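Local coordinates for uncharacterized protein (Leptospira interrogans serogroup Icterohaemorrhagiae serovar copenhageni, PDB 6ULO) that is of unknown function but belongs to a domain family grouped with NADP-binding Rossmann folds and is probably attached to the membrane by a transmembrane helix, at residues D138-V141 with Y142-Y146. Sequence-based numbering, arbitrary orientation. Where two conformers were deposited one is given.
Sequences DPEV and YKKVY
Asp138 and Tyr142 meet at the start of helix 139-166, where OD1 of Asp138 lies in the ring plane of Tyr142, 3.8 Å from its CE2, with carboxylate and ring planes 73° apart. A water links their polar ends: it donates to Asp138 OD2 at 2.8 Å and is hydrogen-bonded to Tyr142 OH at 3.0 Å, bridging a short acid and a long phenol one turn apart. The ring reaches back because Tyr142 CG is anti to its own carbonyl carbon (chi1 -57°). CG1 of Val141 packs over one ring face in a CH-pi contact, 4.2 Å from the centroid, while Phe136 stacks on the ring and His98 meets it edge-to-face.

Pro139 suits the start of the helix, having no N-H that would need an acceptor. Its carbonyl is used twice: Lys143 N binds Pro139 O at 2.8 Å, and Tyr142 N adds a weak bond. Lys144 N reaches Glu140 O at 3.0 Å, and Val145 N bonds weakly to Val141 O. Among the side chains, Lys143 NZ is satisfied by a hydrogen bond to OE1 of Gln133 in helix 125-135. Asp138 O accepts Val141 N at 3.2 Å; this bond and the weak one from Tyr142 N run i to i+3, and from Lys143 N onward the bonds are i to i+4, as is characteristic of an alpha-helix N-terminus that begins with a proline.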
ATOM      1  N   ASP A 138     -10.803  22.521   7.326  1.00 11.72           N
ATOM      2  CA  ASP A 138     -10.467  22.069   8.675  1.00 11.32           C
ATOM      3  C   ASP A 138      -8.988  21.675   8.703  1.00 10.86           C
ATOM      4  O   ASP A 138      -8.629  20.513   8.953  1.00 11.56           O
ATOM      5  CB  ASP A 138     -11.357  20.916   9.146  1.00 12.06           C
ATOM      6  CG  ASP A 138     -11.392  19.719   8.185  1.00 12.28           C
ATOM      7  OD1 ASP A 138     -10.947  19.801   7.014  1.00 12.97           O
ATOM      8  OD2 ASP A 138     -11.937  18.680   8.643  1.00 12.96           O
ATOM      9  N   PRO A 139      -8.078  22.619   8.432  1.00 11.57           N
ATOM     10  CA  PRO A 139      -6.677  22.223   8.305  1.00 12.10           C
ATOM     11  C   PRO A 139      -6.078  21.711   9.583  1.00 12.02           C
ATOM     12  O   PRO A 139      -5.077  20.985   9.500  1.00 12.25           O
ATOM     13  CB  PRO A 139      -5.991  23.526   7.878  1.00 12.46           C
ATOM     14  CG  PRO A 139      -6.899  24.615   8.486  1.00 13.05           C
ATOM     15  CD  PRO A 139      -8.268  24.070   8.249  1.00 12.19           C
ATOM     16  N   GLU A 140      -6.602  22.079  10.758  1.00 12.07           N
ATOM     17  CA  GLU A 140      -5.972  21.614  11.990  1.00 12.83           C
ATOM     18  C   GLU A 140      -6.006  20.092  12.121  1.00 11.94           C
ATOM     19  O   GLU A 140      -5.112  19.516  12.739  1.00 12.19           O
ATOM     20  CB  GLU A 140      -6.648  22.252  13.197  1.00 14.70           C
ATOM     21  CG  GLU A 140      -5.845  22.173  14.481  1.00 15.60           C
ATOM     22  CD  GLU A 140      -4.506  22.933  14.452  1.00 16.34           C
ATOM     23  OE1 GLU A 140      -4.244  23.785  13.572  1.00 16.13           O
ATOM     24  OE2 GLU A 140      -3.682  22.686  15.362  1.00 16.90           O
ATOM     25  N   VAL A 141      -7.013  19.421  11.548  1.00 11.79           N
ATOM     26  CA  VAL A 141      -7.049  17.960  11.545  1.00 11.73           C
ATOM     27  C   VAL A 141      -5.753  17.439  10.952  1.00 11.46           C
ATOM     28  O   VAL A 141      -5.119  16.501  11.480  1.00 12.14           O
ATOM     29  CB  VAL A 141      -8.274  17.474  10.745  1.00 13.07           C
ATOM     30  CG1 VAL A 141      -8.214  15.985  10.490  1.00 14.78           C
ATOM     31  CG2 VAL A 141      -9.584  17.830  11.492  1.00 14.70           C
ATOM     32  N   TYR A 142      -5.335  18.047   9.837  1.00 11.06           N
ATOM     33  CA  TYR A 142      -4.167  17.598   9.090  1.00 10.60           C
ATOM     34  C   TYR A 142      -2.875  18.130   9.683  1.00 10.48           C
ATOM     35  O   TYR A 142      -1.862  17.426   9.644  1.00 12.00           O
ATOM     36  CB  TYR A 142      -4.335  17.962   7.605  1.00 11.06           C
ATOM     37  CG  TYR A 142      -5.609  17.337   7.073  1.00 12.32           C
ATOM     38  CD1 TYR A 142      -5.623  16.049   6.559  1.00 14.30           C
ATOM     39  CD2 TYR A 142      -6.839  18.037   7.160  1.00 13.39           C
ATOM     40  CE1 TYR A 142      -6.827  15.466   6.139  1.00 15.19           C
ATOM     41  CE2 TYR A 142      -8.011  17.469   6.761  1.00 15.28           C
ATOM     42  CZ  TYR A 142      -8.012  16.208   6.238  1.00 16.37           C
ATOM     43  OH  TYR A 142      -9.231  15.693   5.851  1.00 19.64           O
ATOM     44  N   LYS A 143      -2.883  19.339  10.265  1.00 11.33           N
ATOM     45  CA  LYS A 143      -1.677  19.831  10.923  1.00 12.14           C
ATOM     46  C   LYS A 143      -1.316  18.954  12.112  1.00 12.91           C
ATOM     47  O   LYS A 143      -0.136  18.674  12.354  1.00 13.75           O
ATOM     48  CB  LYS A 143      -1.846  21.289  11.364  1.00 13.80           C
ATOM     49  CG  LYS A 143      -1.972  22.249  10.221  1.00 14.96           C
ATOM     50  CD  LYS A 143      -2.184  23.681  10.735  1.00 18.83           C
ATOM     51  CE  LYS A 143      -1.208  24.641  10.160  1.00 19.81           C
ATOM     52  NZ  LYS A 143      -1.436  26.025  10.658  1.00 18.47           N
ATOM     53  N   LYS A 144      -2.322  18.500  12.868  1.00 12.78           N
ATOM     54  CA  LYS A 144      -2.058  17.594  13.977  0.50 13.21           C
ATOM     55  C   LYS A 144      -1.448  16.294  13.471  1.00 12.84           C
ATOM     56  O   LYS A 144      -0.479  15.792  14.040  1.00 14.15           O
ATOM     57  CB  LYS A 144      -3.355  17.299  14.729  0.50 13.87           C
ATOM     58  CG  LYS A 144      -3.902  18.440  15.585  0.50 15.41           C
ATOM     59  CD  LYS A 144      -5.185  17.966  16.273  0.50 18.27           C
ATOM     60  CE  LYS A 144      -5.779  19.021  17.145  0.50 20.74           C
ATOM     61  NZ  LYS A 144      -4.729  19.556  18.021  0.50 22.49           N
ATOM     62  N   VAL A 145      -2.018  15.728  12.405  1.00 12.20           N
ATOM     63  CA  VAL A 145      -1.458  14.507  11.815  1.00 11.87           C
ATOM     64  C   VAL A 145      -0.024  14.743  11.358  1.00 11.30           C
ATOM     65  O   VAL A 145       0.863  13.912  11.611  1.00 13.43           O
ATOM     66  CB  VAL A 145      -2.356  13.966  10.680  1.00 12.30           C
ATOM     67  CG1 VAL A 145      -1.635  12.829   9.936  1.00 13.09           C
ATOM     68  CG2 VAL A 145      -3.668  13.480  11.239  1.00 12.66           C
ATOM     69  N   TYR A 146       0.244  15.880  10.710  1.00 11.31           N
ATOM     70  CA  TYR A 146       1.611  16.179  10.277  1.00 12.03           C
ATOM     71  C   TYR A 146       2.562  16.146  11.459  1.00 12.20           C
ATOM     72  O   TYR A 146       3.628  15.525  11.398  1.00 13.33           O
ATOM     73  CB  TYR A 146       1.672  17.561   9.600  1.00 12.01           C
ATOM     74  CG  TYR A 146       3.079  17.909   9.146  1.00 12.60           C
ATOM     75  CD1 TYR A 146       3.458  17.745   7.810  1.00 12.84           C
ATOM     76  CD2 TYR A 146       4.016  18.432  10.033  1.00 13.42           C
ATOM     77  CE1 TYR A 146       4.768  18.036   7.387  1.00 12.76           C
ATOM     78  CE2 TYR A 146       5.320  18.735   9.627  1.00 12.80           C
ATOM     79  CZ  TYR A 146       5.678  18.544   8.301  1.00 12.37           C
ATOM     80  OH  TYR A 146       6.963  18.858   7.908  1.00 13.74           O
TER
HETATM   81  O   HOH W   1     -11.208  16.073   8.114  1.00 19.12           O